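Local coordinates for protein uricase (Bacillus fastidiosus, PDB 4R8X) that probably catalyses the oxidation of urate by molecular oxygen to 5-hydroxyisourate, the first step of urate degradation towards allantoin, at residues Val148-Ala151 / Gly156-Val159; Phe41-Lys46 / Gly90-Val95. All blocks are in the same frame, centred on the assembly; numbering follows the deposited sequence.

Interaction 1 (Val148-Ala151 / Gly156-Val159)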
loop_
_atom_site.group_PDB
_atom_site.type_symbol
_atom_site.label_atom_id
_atom_site.label_comp_id
_atom_site.label_asym_id
_atom_site.label_seq_id
_atom_site.Cartn_x
_atom_site.Cartn_y
_atom_site.Cartn_z
ATOM N N VAL D 148 10.900 -23.144 6.749
ATOM C CA VAL D 148 11.218 -24.511 7.138
ATOM C C VAL D 148 9.940 -25.238 7.498
ATOM O O VAL D 148 9.123 -24.729 8.252
ATOM C CB VAL D 148 12.195 -24.568 8.334
ATOM C CG1 VAL D 148 12.492 -26.032 8.689
ATOM C CG2 VAL D 148 13.487 -23.848 8.004
ATOM N N GLU D 149 9.746 -26.429 6.934
ATOM C CA GLU D 149 8.639 -27.269 7.348
ATOM C C GLU D 149 9.205 -28.612 7.795
ATOM O O GLU D 149 10.021 -29.221 7.095
ATOM C CB GLU D 149 7.601 -27.453 6.233
ATOM C CG GLU D 149 6.374 -28.245 6.679
ATOM C CD GLU D 149 5.207 -28.207 5.701
ATOM O OE1 GLU D 149 5.206 -27.379 4.779
ATOM O OE2 GLU D 149 4.274 -29.007 5.862
ATOM N N VAL D 150 8.791 -29.041 8.982
ATOM C CA VAL D 150 9.247 -30.298 9.548
ATOM C C VAL D 150 8.039 -31.212 9.725
ATOM O O VAL D 150 6.988 -30.773 10.189
ATOM C CB VAL D 150 9.964 -30.069 10.892
ATOM C CG1 VAL D 150 10.389 -31.416 11.509
ATOM C CG2 VAL D 150 11.188 -29.200 10.689
ATOM N N ALA D 151 8.193 -32.479 9.332
ATOM C CA ALA D 151 7.153 -33.485 9.510
ATOM C C ALA D 151 7.651 -34.647 10.363
ATOM O O ALA D 151 8.841 -34.961 10.393
ATOM C CB ALA D 151 6.662 -34.001 8.149
ATOM N N GLY D 156 11.319 -40.362 14.094
ATOM C CA GLY D 156 11.764 -39.045 14.510
ATOM C C GLY D 156 11.054 -37.979 13.707
ATOM O O GLY D 156 9.843 -38.055 13.513
ATOM N N THR D 157 11.808 -36.988 13.239
ATOM C CA THR D 157 11.269 -35.942 12.373
ATOM C C THR D 157 12.205 -35.706 11.196
ATOM O O THR D 157 13.370 -36.105 11.222
ATOM C CB THR D 157 11.085 -34.590 13.109
ATOM O OG1 THR D 157 12.354 -34.116 13.581
ATOM C CG2 THR D 157 10.120 -34.718 14.277
ATOM N N GLU D 158 11.694 -35.041 10.167
ATOM C CA GLU D 158 12.497 -34.695 9.002
ATOM C C GLU D 158 12.057 -33.349 8.431
ATOM O O GLU D 158 10.881 -32.974 8.512
ATOM C CB GLU D 158 12.405 -35.779 7.919
ATOM C CG GLU D 158 11.041 -35.882 7.228
ATOM C CD GLU D 158 11.003 -36.952 6.140
ATOM O OE1 GLU D 158 9.921 -37.167 5.552
ATOM O OE2 GLU D 158 12.050 -37.582 5.878
ATOM N N VAL D 159 13.013 -32.632 7.855
ATOM C CA VAL D 159 12.711 -31.408 7.121
ATOM C C VAL D 159 12.131 -31.779 5.768
ATOM O O VAL D 159 12.767 -32.499 4.995
ATOM C CB VAL D 159 13.976 -30.576 6.921
ATOM C CG1 VAL D 159 13.698 -29.391 5.995
ATOM C CG2 VAL D 159 14.499 -30.113 8.270
#
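T157 and E158 meet V150 and A151 at the turn end of a β hairpin, where strand 143-153 reverses into strand 156-173, one of the antiparallel connections of the uricase sheet. At G156 the backbone angles would press a CB against the preceding carbonyl O, so a residue without a side chain suits the place. At T157 the side chain faces the partner strand: T157 CB lies 3.6 Å from V150 CG1, and the two side chains meet at a slant. V150 carries CG1 anti to its own nitrogen (chi1 178°), which sends that methyl towards T157 and close to E158 O. The backbone also joins in, T157 CA making a CA-H...O contact with A151 O at 3.3 Å.

E158 and A151 form the hydrogen-bonded pair of the register. E158 N gives its hydrogen to A151 O at 2.9 Å, and A151 N returns one to E158 O, also at 2.9 Å. Both bonds are fairly straight. Their side chains share the face that E149 also occupies; there a small alanine lies beside a glutamate whose chain runs straight beyond CG and suits an exposed site, while the buried carboxylate of E149 is held by salt bridges to R110 and K50.

V159 then pairs with V150 in a non-hydrogen-bonded position, and both β-branched side chains turn to the face covered by helix 88-102, where V150 packs on C96 and L100 and V159 on Q93. Apolar valines suit a strand face under a helix, V150 buried and V159 partly exposed. V159 CG2 approaches V150 CG2 to 4.2 Å. On the backbone side, V159 CA lies 3.5 Å from E149 O in a CA-H...O contact. V159 CG1 is 3.8 Å from E149 O as well.

Interaction 2 (Phe41-Lys46 / Gly90-Val95)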
loop_
_atom_site.group_PDB
_atom_site.type_symbol
_atom_site.label_atom_id
_atom_site.label_comp_id
_atom_site.label_asym_id
_atom_site.label_seq_id
_atom_site.Cartn_x
_atom_site.Cartn_y
_atom_site.Cartn_z
ATOM N N PHE D 41 17.562 -9.143 15.855
ATOM C CA PHE D 41 17.281 -10.358 15.108
ATOM C C PHE D 41 15.764 -10.424 15.055
ATOM O O PHE D 41 15.122 -11.023 15.927
ATOM C CB PHE D 41 17.875 -11.550 15.875
ATOM C CG PHE D 41 17.763 -12.880 15.175
ATOM C CD1 PHE D 41 18.590 -13.191 14.113
ATOM C CD2 PHE D 41 16.861 -13.835 15.620
ATOM C CE1 PHE D 41 18.511 -14.442 13.490
ATOM C CE2 PHE D 41 16.769 -15.073 15.004
ATOM C CZ PHE D 41 17.590 -15.376 13.931
ATOM N N GLY D 42 15.192 -9.769 14.042
ATOM C CA GLY D 42 13.754 -9.591 13.974
ATOM C C GLY D 42 13.132 -10.096 12.692
ATOM O O GLY D 42 13.762 -10.093 11.635
ATOM N N MET D 43 11.875 -10.503 12.777
ATOM C CA MET D 43 11.190 -11.059 11.617
ATOM C C MET D 43 9.683 -10.993 11.788
ATOM O O MET D 43 9.173 -10.816 12.900
ATOM C CB MET D 43 11.593 -12.524 11.424
ATOM C CG MET D 43 10.997 -13.433 12.497
ATOM S SD MET D 43 11.845 -14.989 12.744
ATOM C CE MET D 43 13.328 -14.383 13.548
ATOM N N ASN D 44 8.989 -11.158 10.669
ATOM C CA ASN D 44 7.569 -11.397 10.629
ATOM C C ASN D 44 7.418 -12.887 10.330
ATOM O O ASN D 44 7.687 -13.319 9.208
ATOM C CB ASN D 44 6.942 -10.550 9.514
ATOM C CG ASN D 44 5.451 -10.767 9.381
ATOM O OD1 ASN D 44 4.916 -11.775 9.837
ATOM N ND2 ASN D 44 4.765 -9.815 8.743
ATOM N N ALA D 45 6.989 -13.654 11.334
ATOM C CA ALA D 45 6.845 -15.099 11.199
ATOM C C ALA D 45 5.398 -15.528 10.973
ATOM O O ALA D 45 4.458 -14.877 11.435
ATOM C CB ALA D 45 7.422 -15.814 12.421
ATOM N N LYS D 46 5.234 -16.647 10.273
ATOM C CA LYS D 46 3.928 -17.221 9.987
ATOM C C LYS D 46 4.024 -18.715 10.224
ATOM O O LYS D 46 4.846 -19.400 9.603
ATOM C CB LYS D 46 3.532 -16.944 8.536
ATOM C CG LYS D 46 2.136 -17.411 8.168
ATOM C CD LYS D 46 1.823 -17.087 6.712
ATOM C CE LYS D 46 0.398 -17.470 6.352
ATOM N NZ LYS D 46 -0.047 -16.717 5.141
ATOM N N GLY D 90 17.957 -21.555 11.005
ATOM C CA GLY D 90 18.191 -22.224 12.273
ATOM C C GLY D 90 17.046 -21.987 13.226
ATOM O O GLY D 90 16.521 -22.926 13.818
ATOM N N PHE D 91 16.628 -20.730 13.361
ATOM C CA PHE D 91 15.530 -20.426 14.259
ATOM C C PHE D 91 14.228 -21.117 13.847
ATOM O O PHE D 91 13.542 -21.687 14.685
ATOM C CB PHE D 91 15.308 -18.922 14.352
ATOM C CG PHE D 91 14.157 -18.543 15.238
ATOM C CD1 PHE D 91 14.169 -18.877 16.585
ATOM C CD2 PHE D 91 13.052 -17.877 14.721
ATOM C CE1 PHE D 91 13.105 -18.546 17.408
ATOM C CE2 PHE D 91 11.989 -17.534 15.532
ATOM C CZ PHE D 91 12.009 -17.863 16.884
ATOM N N LEU D 92 13.895 -21.081 12.557
ATOM C CA LEU D 92 12.655 -21.683 12.092
ATOM C C LEU D 92 12.635 -23.197 12.325
ATOM O O LEU D 92 11.620 -23.747 12.758
ATOM C CB LEU D 92 12.405 -21.354 10.613
ATOM C CG LEU D 92 12.236 -19.872 10.267
ATOM C CD1 LEU D 92 11.727 -19.766 8.841
ATOM C CD2 LEU D 92 11.308 -19.131 11.245
ATOM N N GLN D 93 13.747 -23.867 12.048
ATOM C CA GLN D 93 13.767 -25.308 12.286
ATOM C C GLN D 93 13.647 -25.632 13.776
ATOM O O GLN D 93 12.938 -26.559 14.150
ATOM C CB GLN D 93 15.014 -25.970 11.708
ATOM C CG GLN D 93 14.960 -27.476 11.845
ATOM C CD GLN D 93 16.055 -28.170 11.085
ATOM O OE1 GLN D 93 16.671 -27.594 10.190
ATOM N NE2 GLN D 93 16.309 -29.420 11.436
ATOM N N TYR D 94 14.337 -24.849 14.603
ATOM C CA TYR D 94 14.264 -24.954 16.056
ATOM C C TYR D 94 12.817 -24.880 16.540
ATOM O O TYR D 94 12.367 -25.707 17.339
ATOM C CB TYR D 94 15.127 -23.843 16.668
ATOM C CG TYR D 94 15.045 -23.627 18.167
ATOM C CD1 TYR D 94 15.509 -24.583 19.067
ATOM C CD2 TYR D 94 14.582 -22.416 18.680
ATOM C CE1 TYR D 94 15.466 -24.349 20.432
ATOM C CE2 TYR D 94 14.535 -22.182 20.035
ATOM C CZ TYR D 94 14.976 -23.145 20.908
ATOM O OH TYR D 94 14.934 -22.900 22.260
ATOM N N VAL D 95 12.076 -23.895 16.046
ATOM C CA VAL D 95 10.674 -23.715 16.430
ATOM C C VAL D 95 9.761 -24.841 15.943
ATOM O O VAL D 95 8.929 -25.329 16.705
ATOM C CB VAL D 95 10.143 -22.340 15.971
ATOM C CG1 VAL D 95 8.631 -22.227 16.183
ATOM C CG2 VAL D 95 10.869 -21.216 16.710
#
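M43 reaches from strand 40-50 to F91 of helix 88-102, joining the antiparallel sheet of the uricase T-fold (tunnelling fold) to a helix packed against it. The axes of the two short segments are 11.4 Å apart, a gap spanned by long side chains.

The sulfur-aromatic contact is central. M43 SD stands 4.8 Å from the centroid of the F91 ring and 71° off its normal, an oblique Met-aromatic approach. It comes beside the CD2-CE2 bond, with SD 3.7 Å from F91 CD2. The methionine chain bends at its last torsion (chi3 72°), bringing the methyl back alongside the same bond, so that M43 CE also lies 3.7 Å from F91 CD2.

The remaining contacts are apolar. M43 SD meets L92 CD2 at 4.4 Å; L92 leaves the helix to one side of the contact, but its methyl comes nearer the strand. F41 touches with its ring edge, CE2 lying 4.2 Å from F91 CB. V95 CG2, one turn along the helix, sits above one face of the F91 ring, displaced toward its rim, and Y83 meets F91 edge-to-face.

Unbranched, bendable methionine suits a gap between flat strand and curved helix. Because the contact rests on dispersion and a polarisable sulfur, its fit depends on shape more than on fixed bond directions.

In the fold
Both contacts lie on the same antiparallel sheet, and helix 88-102 links them: L92, which meets M43 in interaction 2, also packs on V148 of interaction 1, while Q93 touches V148 and V159. The helix thus spans strands at two places in the sheet, 40-50 and the hairpin 143-153/156-173, with the contact centres about 15 Å apart. Interaction 2 is buried and made of side chains alone, as befits a helix-sheet interface. Interaction 1 is partly buried, with valines on its helix side and exposed polar residues near the turn, and backbone hydrogen bonds set its register. Neither lies at the predicted urate site.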